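PDB 6ABW: citrate synthase from Metallosphaera sedula, which probably catalyses the condensation of oxaloacetate with acetyl-CoA and water to give citrate and CoA in the tricarboxylic acid cycle. Local coordinates for residues Ile190-His195 against Asn323-Ser328. Residues are numbered along the deposited sequence; the frame is centred on the assembly and turned at random.
Sequences ILYADH and NTDFYS
Y192 reaches across to T324, D325 and S328 with its side chain alone, a worked example of how a tyrosine behind a probable catalytic carboxylate can help to hold it in place. The residue is the first to leave helical geometry after helix 179-191, and its CB and CG lie well back from 323-328, so the ring spans the gap. CD1 comes within 4.1 Å of T324 OG1. Further along the same edge, CE1 makes the closer approach to T324, 3.6 Å from OG1, and also packs against CG2. The T324 hydroxyl meets the ring obliquely and has no hydrogen-bonding partner although the contact buries it. On the other edge, CE2 rests against S328 CB. Beyond CZ, the phenol oxygen OH takes part in two hydrogen bonds: it accepts from S328 OG at 2.8 Å and donates to D325 OD1 at 2.7 Å. Because a carboxylate oxygen accepts, the phenol gives its proton to D325 and takes one from S328 OG. S328 can turn its OG to the phenol because chi1 of 60° sets that atom between the backbone N and the carbonyl carbon. D325 receives the phenol through the anti lone pair of OD1, near the plane of the ring, with carboxylate and ring planes 32° apart. At the same residue's backbone, N323 OD1 accepts from D325 N at 2.8 Å and caps the turn that leads into helix 325-335. F346 meets the tyrosine ring edge-to-face, and F283 packs against it as well. D325 is the predicted catalytic aspartate, its side chain about 6 Å from the bound acetyl-CoA; H270, likewise a predicted active-site residue, has its side chain about 6 Å from that of T324, a pairing consistent with the catalytic aspartate and histidine of citrate synthases.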
ATOM      1  N   ILE A 190       3.387 -11.117  21.128  1.00  9.46           N
ATOM      2  CA  ILE A 190       4.738 -11.653  20.810  1.00  8.97           C
ATOM      3  C   ILE A 190       4.684 -12.727  19.720  1.00  9.03           C
ATOM      4  O   ILE A 190       5.522 -12.747  18.792  1.00  8.63           O
ATOM      5  CB  ILE A 190       5.397 -12.243  22.087  1.00  9.27           C
ATOM      6  CG1 ILE A 190       5.701 -11.100  23.110  1.00  9.92           C
ATOM      7  CG2 ILE A 190       6.688 -12.979  21.724  1.00  9.72           C
ATOM      8  CD1 ILE A 190       5.991 -11.608  24.505  1.00 11.15           C
ATOM      9  N   LEU A 191       3.673 -13.592  19.819  1.00  8.79           N
ATOM     10  CA  LEU A 191       3.595 -14.774  18.955  1.00  9.14           C
ATOM     11  C   LEU A 191       3.467 -14.445  17.470  1.00  9.60           C
ATOM     12  O   LEU A 191       3.990 -15.145  16.607  1.00 10.69           O
ATOM     13  CB  LEU A 191       2.448 -15.692  19.419  1.00  9.43           C
ATOM     14  CG  LEU A 191       2.663 -16.517  20.706  1.00 10.95           C
ATOM     15  CD1 LEU A 191       1.417 -17.148  21.294  1.00 11.01           C
ATOM     16  CD2 LEU A 191       3.740 -17.587  20.489  1.00 11.35           C
ATOM     17  N   TYR A 192       2.705 -13.401  17.163  1.00  9.40           N
ATOM     18  CA  TYR A 192       2.437 -12.982  15.826  1.00  9.84           C
ATOM     19  C   TYR A 192       3.396 -11.897  15.270  1.00 10.50           C
ATOM     20  O   TYR A 192       3.198 -11.437  14.133  1.00  9.67           O
ATOM     21  CB  TYR A 192       0.948 -12.572  15.702  1.00 10.31           C
ATOM     22  CG  TYR A 192      -0.075 -13.627  15.339  1.00 10.92           C
ATOM     23  CD1 TYR A 192       0.227 -14.682  14.437  1.00 11.92           C
ATOM     24  CD2 TYR A 192      -1.383 -13.528  15.767  1.00 11.12           C
ATOM     25  CE1 TYR A 192      -0.740 -15.551  14.012  1.00 11.98           C
ATOM     26  CE2 TYR A 192      -2.349 -14.420  15.350  1.00 11.34           C
ATOM     27  CZ  TYR A 192      -2.015 -15.452  14.462  1.00 12.92           C
ATOM     28  OH  TYR A 192      -3.008 -16.329  13.999  1.00 12.78           O
ATOM     29  N   ALA A 193       4.466 -11.541  16.037  1.00 10.20           N
ATOM     30  CA  ALA A 193       5.232 -10.351  15.722  1.00  9.31           C
ATOM     31  C   ALA A 193       5.937 -10.458  14.380  1.00  9.63           C
ATOM     32  O   ALA A 193       5.987  -9.464  13.670  1.00  9.58           O
ATOM     33  CB  ALA A 193       6.200  -9.966  16.815  1.00  9.76           C
ATOM     34  N   ASP A 194       6.536 -11.600  14.028  1.00 10.37           N
ATOM     35  CA  ASP A 194       7.195 -11.719  12.760  1.00 11.42           C
ATOM     36  C   ASP A 194       7.298 -13.180  12.310  1.00 11.96           C
ATOM     37  O   ASP A 194       7.441 -14.045  13.168  1.00 12.22           O
ATOM     38  CB  ASP A 194       8.654 -11.199  12.797  1.00 13.45           C
ATOM     39  CG  ASP A 194       9.195 -10.994  11.363  1.00 16.71           C
ATOM     40  OD1 ASP A 194       8.447 -10.427  10.469  1.00 16.69           O
ATOM     41  OD2 ASP A 194      10.300 -11.491  11.050  1.00 18.47           O
ATOM     42  N   HIS A 195       7.214 -13.420  11.010  1.00 11.94           N
ATOM     43  CA  HIS A 195       7.409 -14.784  10.480  1.00 12.63           C
ATOM     44  C   HIS A 195       7.510 -14.783   8.965  1.00 15.45           C
ATOM     45  O   HIS A 195       6.545 -14.349   8.274  1.00 17.26           O
ATOM     46  CB  HIS A 195       6.219 -15.654  10.855  1.00 11.98           C
ATOM     47  CG  HIS A 195       6.519 -17.111  11.023  1.00 12.08           C
ATOM     48  ND1 HIS A 195       6.228 -18.035  10.048  1.00 12.27           N
ATOM     49  CD2 HIS A 195       7.058 -17.791  12.049  1.00 13.13           C
ATOM     50  CE1 HIS A 195       6.633 -19.222  10.469  1.00 13.33           C
ATOM     51  NE2 HIS A 195       7.141 -19.103  11.668  1.00 13.42           N
ATOM     52  N   ASN A 323      -1.273 -25.278  13.101  1.00 10.77           N
ATOM     53  CA  ASN A 323      -0.455 -24.112  12.857  1.00 10.94           C
ATOM     54  C   ASN A 323      -0.906 -22.991  13.763  1.00 11.32           C
ATOM     55  O   ASN A 323      -1.799 -23.174  14.563  1.00 10.64           O
ATOM     56  CB  ASN A 323      -0.439 -23.755  11.336  1.00 10.80           C
ATOM     57  CG  ASN A 323      -1.774 -23.264  10.812  1.00 10.61           C
ATOM     58  OD1 ASN A 323      -2.475 -22.483  11.478  1.00  9.38           O
ATOM     59  ND2 ASN A 323      -2.109 -23.672   9.616  1.00 10.32           N
ATOM     60  N   THR A 324      -0.215 -21.872  13.667  1.00 11.68           N
ATOM     61  CA  THR A 324      -0.435 -20.740  14.569  1.00 11.58           C
ATOM     62  C   THR A 324      -1.845 -20.203  14.519  1.00 11.69           C
ATOM     63  O   THR A 324      -2.275 -19.535  15.487  1.00 13.85           O
ATOM     64  CB  THR A 324       0.568 -19.612  14.264  1.00 12.37           C
ATOM     65  OG1 THR A 324       0.491 -18.637  15.298  1.00 12.19           O
ATOM     66  CG2 THR A 324       0.313 -19.014  12.924  1.00 13.20           C
ATOM     67  N   ASP A 325      -2.585 -20.484  13.437  1.00 10.71           N
ATOM     68  CA  ASP A 325      -3.952 -19.936  13.261  1.00 11.95           C
ATOM     69  C   ASP A 325      -5.041 -20.764  13.945  1.00 11.42           C
ATOM     70  O   ASP A 325      -6.189 -20.348  14.001  1.00 12.03           O
ATOM     71  CB  ASP A 325      -4.214 -19.698  11.793  1.00 12.58           C
ATOM     72  CG  ASP A 325      -3.095 -18.792  11.101  1.00 14.62           C
ATOM     73  OD1 ASP A 325      -2.704 -17.687  11.660  1.00 16.35           O
ATOM     74  OD2 ASP A 325      -2.570 -19.235  10.016  1.00 15.92           O
ATOM     75  N   PHE A 326      -4.701 -21.963  14.422  1.00 11.11           N
ATOM     76  CA  PHE A 326      -5.694 -22.910  14.923  1.00 11.07           C
ATOM     77  C   PHE A 326      -6.298 -22.470  16.255  1.00 11.80           C
ATOM     78  O   PHE A 326      -7.499 -22.545  16.437  1.00 11.31           O
ATOM     79  CB  PHE A 326      -5.108 -24.363  15.023  1.00 12.21           C
ATOM     80  CG  PHE A 326      -6.187 -25.420  15.194  1.00 11.93           C
ATOM     81  CD1 PHE A 326      -6.949 -25.800  14.155  1.00 11.11           C
ATOM     82  CD2 PHE A 326      -6.496 -25.907  16.461  1.00 12.72           C
ATOM     83  CE1 PHE A 326      -7.953 -26.728  14.329  1.00 11.95           C
ATOM     84  CE2 PHE A 326      -7.475 -26.847  16.639  1.00 11.56           C
ATOM     85  CZ  PHE A 326      -8.197 -27.265  15.588  1.00 11.66           C
ATOM     86  N   TYR A 327      -5.448 -22.057  17.208  1.00 11.09           N
ATOM     87  CA  TYR A 327      -5.870 -21.638  18.531  1.00 11.73           C
ATOM     88  C   TYR A 327      -5.814 -20.116  18.783  1.00 10.30           C
ATOM     89  O   TYR A 327      -6.265 -19.674  19.823  1.00 11.90           O
ATOM     90  CB  TYR A 327      -5.010 -22.327  19.586  1.00 12.14           C
ATOM     91  CG  TYR A 327      -5.402 -23.749  19.860  1.00 12.75           C
ATOM     92  CD1 TYR A 327      -6.566 -24.003  20.529  1.00 15.00           C
ATOM     93  CD2 TYR A 327      -4.599 -24.803  19.513  1.00 13.94           C
ATOM     94  CE1 TYR A 327      -6.951 -25.304  20.813  1.00 15.30           C
ATOM     95  CE2 TYR A 327      -4.969 -26.137  19.783  1.00 14.34           C
ATOM     96  CZ  TYR A 327      -6.147 -26.369  20.419  1.00 15.15           C
ATOM     97  OH  TYR A 327      -6.596 -27.661  20.733  1.00 15.97           O
ATOM     98  N   SER A 328      -5.360 -19.310  17.823  1.00 10.59           N
ATOM     99  CA  SER A 328      -5.248 -17.863  18.113  1.00 10.00           C
ATOM    100  C   SER A 328      -6.632 -17.234  18.254  1.00  9.75           C
ATOM    101  O   SER A 328      -6.884 -16.434  19.179  1.00 10.18           O
ATOM    102  CB  SER A 328      -4.407 -17.178  17.012  1.00 11.71           C
ATOM    103  OG  SER A 328      -5.009 -17.326  15.720  1.00 11.12           O
TER